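Local coordinates for N-(5'-phosphoribosyl)anthranilate isomerase (Thermococcus kodakarensis, PDB 5LHF), which catalyses the isomerisation of N-(5-phospho-beta-D-ribosyl)anthranilate to 1-(2-carboxyphenylamino)-1-deoxy-D-ribulose 5-phosphate, the third step from chorismate to tryptophan, at residues A[83-87]-A[88-92]; A[28-31]-A[32-35]. All coordinates share one frame; numbering follows the deposited sequence.

Contact 1: A[83-87]-A[88-92]; sequences SDMHP and KAVNR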
ATOM      1  N   SER A  83       9.728  -1.771   3.956  1.00 28.65           N
ATOM      2  CA  SER A  83      10.937  -2.340   4.526  1.00 31.13           C
ATOM      3  C   SER A  83      10.862  -2.152   6.029  1.00 34.26           C
ATOM      4  O   SER A  83       9.974  -1.466   6.542  1.00 33.95           O
ATOM      5  CB  SER A  83      12.205  -1.694   3.960  1.00 25.60           C
ATOM      6  OG  SER A  83      12.537  -0.515   4.672  1.00 25.11           O
ATOM      7  N   ASP A  84      11.798  -2.783   6.735  1.00 39.79           N
ATOM      8  CA  ASP A  84      11.859  -2.697   8.192  1.00 44.21           C
ATOM      9  C   ASP A  84      12.896  -1.679   8.646  1.00 44.66           C
ATOM     10  O   ASP A  84      13.668  -1.925   9.578  1.00 49.14           O
ATOM     11  CB  ASP A  84      12.129  -4.073   8.802  1.00 53.55           C
ATOM     12  CG  ASP A  84      13.267  -4.809   8.120  1.00 61.53           C
ATOM     13  OD1 ASP A  84      14.244  -4.150   7.712  1.00 67.25           O
ATOM     14  OD2 ASP A  84      13.184  -6.050   7.987  1.00 61.43           O
ATOM     15  N   MET A  85      12.941  -0.535   7.969  1.00 36.86           N
ATOM     16  CA  MET A  85      13.711   0.603   8.443  1.00 36.27           C
ATOM     17  C   MET A  85      13.222   1.018   9.827  1.00 28.83           C
ATOM     18  O   MET A  85      12.034   0.916  10.145  1.00 27.00           O
ATOM     19  CB  MET A  85      13.579   1.760   7.450  1.00 28.75           C
ATOM     20  CG  MET A  85      14.401   2.991   7.763  1.00 31.02           C
ATOM     21  SD  MET A  85      14.314   4.180   6.389  1.00 25.20           S
ATOM     22  CE  MET A  85      12.538   4.382   6.262  1.00 22.14           C
ATOM     23  N   HIS A  86      14.152   1.492  10.654  1.00 28.89           N
ATOM     24  CA  HIS A  86      13.854   1.713  12.064  1.00 25.05           C
ATOM     25  C   HIS A  86      12.814   2.821  12.245  1.00 29.04           C
ATOM     26  O   HIS A  86      12.824   3.808  11.504  1.00 22.02           O
ATOM     27  CB  HIS A  86      15.130   2.071  12.819  1.00 29.20           C
ATOM     28  CG  HIS A  86      15.018   1.914  14.301  1.00 38.48           C
ATOM     29  ND1 HIS A  86      14.344   2.816  15.095  1.00 43.97           N
ATOM     30  CD2 HIS A  86      15.494   0.960  15.135  1.00 42.53           C
ATOM     31  CE1 HIS A  86      14.406   2.425  16.355  1.00 50.20           C
ATOM     32  NE2 HIS A  86      15.102   1.302  16.406  1.00 49.73           N
ATOM     33  N   PRO A  87      11.912   2.695  13.232  1.00 19.66           N
ATOM     34  CA  PRO A  87      10.962   3.793  13.501  1.00 25.86           C
ATOM     35  C   PRO A  87      11.650   5.127  13.719  1.00 19.60           C
ATOM     36  O   PRO A  87      11.106   6.181  13.358  1.00 22.31           O
ATOM     37  CB  PRO A  87      10.235   3.323  14.771  1.00 32.53           C
ATOM     38  CG  PRO A  87      10.338   1.833  14.728  1.00 32.55           C
ATOM     39  CD  PRO A  87      11.692   1.543  14.126  1.00 26.56           C
ATOM     40  N   LYS A  88      12.856   5.103  14.283  1.00 23.03           N
ATOM     41  CA  LYS A  88      13.607   6.330  14.463  1.00 27.17           C
ATOM     42  C   LYS A  88      13.955   6.955  13.114  1.00 22.41           C
ATOM     43  O   LYS A  88      13.802   8.167  12.926  1.00 20.54           O
ATOM     44  CB  LYS A  88      14.852   6.026  15.297  1.00 30.16           C
ATOM     45  CG  LYS A  88      15.833   7.146  15.427  1.00 40.16           C
ATOM     46  CD  LYS A  88      16.921   7.132  14.352  1.00 42.88           C
ATOM     47  CE  LYS A  88      18.237   7.539  14.971  1.00 16.96           C
ATOM     48  NZ  LYS A  88      18.065   8.825  15.638  1.00 25.32           N
ATOM     49  N   ALA A  89      14.388   6.131  12.155  1.00 28.51           N
ATOM     50  CA  ALA A  89      14.647   6.625  10.806  1.00 23.07           C
ATOM     51  C   ALA A  89      13.361   7.070  10.114  1.00 22.44           C
ATOM     52  O   ALA A  89      13.348   8.083   9.403  1.00 21.43           O
ATOM     53  CB  ALA A  89      15.366   5.549   9.994  1.00 23.75           C
ATOM     54  N   VAL A  90      12.267   6.325  10.303  1.00 19.16           N
ATOM     55  CA  VAL A  90      10.968   6.772   9.807  1.00 12.32           C
ATOM     56  C   VAL A  90      10.629   8.154  10.357  1.00 16.15           C
ATOM     57  O   VAL A  90      10.184   9.039   9.619  1.00 23.45           O
ATOM     58  CB  VAL A  90       9.879   5.734  10.156  1.00 14.74           C
ATOM     59  CG1 VAL A  90       8.498   6.253   9.767  1.00 17.10           C
ATOM     60  CG2 VAL A  90      10.150   4.430   9.442  1.00 15.53           C
ATOM     61  N   ASN A  91      10.848   8.366  11.660  1.00 17.52           N
ATOM     62  CA  ASN A  91      10.536   9.660  12.261  1.00 19.03           C
ATOM     63  C   ASN A  91      11.438  10.765  11.732  1.00 22.96           C
ATOM     64  O   ASN A  91      10.991  11.906  11.569  1.00 26.17           O
ATOM     65  CB  ASN A  91      10.644   9.573  13.781  1.00 22.68           C
ATOM     66  CG  ASN A  91       9.396   9.002  14.421  1.00 35.07           C
ATOM     67  OD1 ASN A  91       8.439   8.622  13.736  1.00 33.40           O
ATOM     68  ND2 ASN A  91       9.399   8.933  15.743  1.00 32.25           N
ATOM     69  N   ARG A  92      12.714  10.455  11.470  1.00 27.16           N
ATOM     70  CA  ARG A  92      13.605  11.466  10.916  1.00 25.68           C
ATOM     71  C   ARG A  92      13.073  11.997   9.594  1.00 16.43           C
ATOM     72  O   ARG A  92      13.181  13.195   9.310  1.00 24.73           O
ATOM     73  CB  ARG A  92      15.029  10.907  10.745  1.00 21.31           C
ATOM     74  CG  ARG A  92      15.825  10.719  12.050  1.00 19.71           C
ATOM     75  CD  ARG A  92      17.336  10.552  11.782  1.00 19.58           C
ATOM     76  NE  ARG A  92      17.859  11.666  10.997  1.00 22.11           N
ATOM     77  CZ  ARG A  92      18.970  11.627  10.263  1.00 24.49           C
ATOM     78  NH1 ARG A  92      19.710  10.524  10.190  1.00 18.37           N
ATOM     79  NH2 ARG A  92      19.330  12.702   9.579  1.00 22.53           N
TER
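His86 caps the first turn of helix 87-97 with its own ring: ND1 accepts the backbone N-H of Lys88 at 2.8 Å from Lys88 N, and the bond is nearly straight (167°). The donor lies at the ring edge, only 3° out of the imidazole plane. With CG anti to the backbone N (chi1 -163°), the ring hangs forward beside the carbonyl carbon, where ND1 can meet that amide. Pro87 CD sits over one ring face, offset toward the rim, and Lys88 CB lies 3.3 Å from His86 ND1, the two side chains crossing at a slant.

Two backbone bonds open the helix behind the cap: Val90 N donates to His86 O and Asn91 N to Pro87 O, both at 2.8 Å. The polar end of Asn91 is held from outside the two segments, ND2 by Glu129 and OD1 by Lys94.

The apolar part lies on the inner side. Met85 CG rests 3.5 Å from Ala89 CB; the chain then bends at chi3, carrying CE to 4.0 Å from Val90 CG2. Tyr128 touches both Pro87 and Val90 and bonds to Met85 O, tying the segment before the helix to the loop between helix 114-126 and strand 132-136.

As the acceptor in the cap, ND1 is probably unprotonated, consistent with a neutral ring that carries its proton on NE2. Pro87, the first helical residue, has no N-H to satisfy; the N-H of Lys88, next along the chain, is the one the imidazole takes.

Contact 2: A[28-31]-A[32-35]; sequences GVVV and NSRS
The end of strand 26-30, second of the eight parallel strands of the TIM barrel, runs into the loop toward helix 41-50 through a tight bend in which Ser33 turns back on Val31. Ser33 OG donates to Val31 O at 2.8 Å, approaching from above the carbonyl plane, 38° out of it. Its chi1 of -54° sets OG beside the backbone N and anti to the carbonyl carbon, facing back along the bend. Between them Asn32, in a left-handed backbone conformation, turns the chain sharply. In this beta-alpha barrel the bend lies at the C-terminal end of the strand, the end that carries the active site in TIM barrels. The end of strand 55-59 and the residue after it also hold the bend: Ser59 OG bonds to Val31 O, and Thr60 N to Ser33 OG. Replacing Ser33 by an alanine removes OG, which would probably leave Thr60 N without this acceptor and Val31 O with Ser59 OG but not the hydroxyl that ties it across the bend. On the strand side, Val30 CG1 fits against the two serines, 3.8 Å from Ser33 CB and 3.7 Å from Ser35 CB. Ser35 OG bonds onward to Arg37 N.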
ATOM      1  N   GLY A  28       0.204   5.475  -6.074  1.00  8.27           N
ATOM      2  CA  GLY A  28       1.582   5.262  -5.672  1.00  6.76           C
ATOM      3  C   GLY A  28       2.464   5.062  -6.878  1.00 11.58           C
ATOM      4  O   GLY A  28       2.032   4.508  -7.893  1.00 11.57           O
ATOM      5  N   VAL A  29       3.717   5.512  -6.764  1.00  7.62           N
ATOM      6  CA  VAL A  29       4.707   5.303  -7.811  1.00  7.25           C
ATOM      7  C   VAL A  29       5.926   4.623  -7.193  1.00  9.66           C
ATOM      8  O   VAL A  29       6.410   5.045  -6.137  1.00 11.85           O
ATOM      9  CB  VAL A  29       5.077   6.626  -8.523  1.00 12.05           C
ATOM     10  CG1 VAL A  29       5.627   7.669  -7.530  1.00 10.85           C
ATOM     11  CG2 VAL A  29       6.106   6.348  -9.595  1.00 11.12           C
ATOM     12  N   VAL A  30       6.407   3.556  -7.836  1.00 13.06           N
ATOM     13  CA  VAL A  30       7.420   2.683  -7.245  1.00  9.77           C
ATOM     14  C   VAL A  30       8.803   3.090  -7.747  1.00  9.63           C
ATOM     15  O   VAL A  30       9.011   3.269  -8.952  1.00 11.83           O
ATOM     16  CB  VAL A  30       7.134   1.204  -7.568  1.00  9.18           C
ATOM     17  CG1 VAL A  30       8.255   0.303  -7.006  1.00 10.58           C
ATOM     18  CG2 VAL A  30       5.750   0.796  -7.027  1.00 10.86           C
ATOM     19  N   VAL A  31       9.747   3.242  -6.819  1.00  8.50           N
ATOM     20  CA  VAL A  31      11.130   3.569  -7.151  1.00 13.22           C
ATOM     21  C   VAL A  31      12.057   2.659  -6.358  1.00 11.66           C
ATOM     22  O   VAL A  31      11.702   2.148  -5.294  1.00 11.92           O
ATOM     23  CB  VAL A  31      11.483   5.053  -6.865  1.00 13.42           C
ATOM     24  CG1 VAL A  31      10.647   6.007  -7.722  1.00 13.39           C
ATOM     25  CG2 VAL A  31      11.357   5.379  -5.363  1.00 12.80           C
ATOM     26  N   ASN A  32      13.272   2.486  -6.884  1.00 18.02           N
ATOM     27  CA  ASN A  32      14.357   1.806  -6.176  1.00 15.12           C
ATOM     28  C   ASN A  32      13.857   0.558  -5.443  1.00 14.23           C
ATOM     29  O   ASN A  32      14.021   0.405  -4.232  1.00 16.55           O
ATOM     30  CB  ASN A  32      15.061   2.772  -5.206  1.00 15.69           C
ATOM     31  CG  ASN A  32      15.735   3.955  -5.923  1.00 21.02           C
ATOM     32  OD1 ASN A  32      16.160   3.837  -7.069  1.00 19.55           O
ATOM     33  ND2 ASN A  32      15.850   5.088  -5.235  1.00 19.53           N
ATOM     34  N   SER A  33      13.204  -0.330  -6.199  1.00 16.10           N
ATOM     35  CA  SER A  33      12.646  -1.565  -5.660  1.00 14.35           C
ATOM     36  C   SER A  33      12.685  -2.646  -6.730  1.00 18.68           C
ATOM     37  O   SER A  33      12.686  -2.358  -7.931  1.00 23.36           O
ATOM     38  CB  SER A  33      11.184  -1.398  -5.202  1.00 17.26           C
ATOM     39  OG  SER A  33      11.027  -0.331  -4.281  1.00 16.38           O
ATOM     40  N   ARG A  34      12.697  -3.902  -6.270  1.00 26.15           N
ATOM     41  CA  ARG A  34      12.393  -5.051  -7.116  1.00 31.00           C
ATOM     42  C   ARG A  34      10.926  -5.009  -7.534  1.00 24.98           C
ATOM     43  O   ARG A  34      10.061  -5.523  -6.812  1.00 26.61           O
ATOM     44  CB  ARG A  34      12.685  -6.362  -6.373  1.00 26.40           C
ATOM     45  CG  ARG A  34      14.103  -6.483  -5.837  1.00 28.05           C
ATOM     46  CD  ARG A  34      14.261  -7.671  -4.885  1.00 28.05           C
ATOM     47  NE  ARG A  34      15.660  -7.800  -4.477  1.00 34.94           N
ATOM     48  CZ  ARG A  34      16.095  -8.612  -3.517  1.00 39.84           C
ATOM     49  NH1 ARG A  34      15.238  -9.388  -2.853  1.00 34.04           N
ATOM     50  NH2 ARG A  34      17.391  -8.647  -3.225  1.00 40.52           N
ATOM     51  N   SER A  35      10.627  -4.404  -8.683  1.00 20.94           N
ATOM     52  CA  SER A  35       9.235  -4.255  -9.096  1.00 19.23           C
ATOM     53  C   SER A  35       9.151  -4.037 -10.601  1.00 17.30           C
ATOM     54  O   SER A  35       9.948  -3.286 -11.169  1.00 17.97           O
ATOM     55  CB  SER A  35       8.576  -3.081  -8.364  1.00 11.20           C
ATOM     56  OG  SER A  35       7.317  -2.752  -8.926  1.00 14.37           O
TER

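Both contacts lie where the chain leaves a barrel strand for the following helix, contact 2 after strand 26-30 and contact 1 after strand 78-81. Neither shares a secondary-structure element with the other; their centres are 18 Å apart and their nearest atoms about 8 Å, without touching. Contact 2 sits deeper, its centre about 12 Å from the chain centre against 17 Å, although each mixes buried and exposed residues. Their chemistry follows their place: at the strand end a serine hydroxyl bonds to a main-chain carbonyl beside buried valines, whereas at the helix start an exposed imidazole accepts a main-chain amide and a buried methionine packs against the helix's alanine and valine.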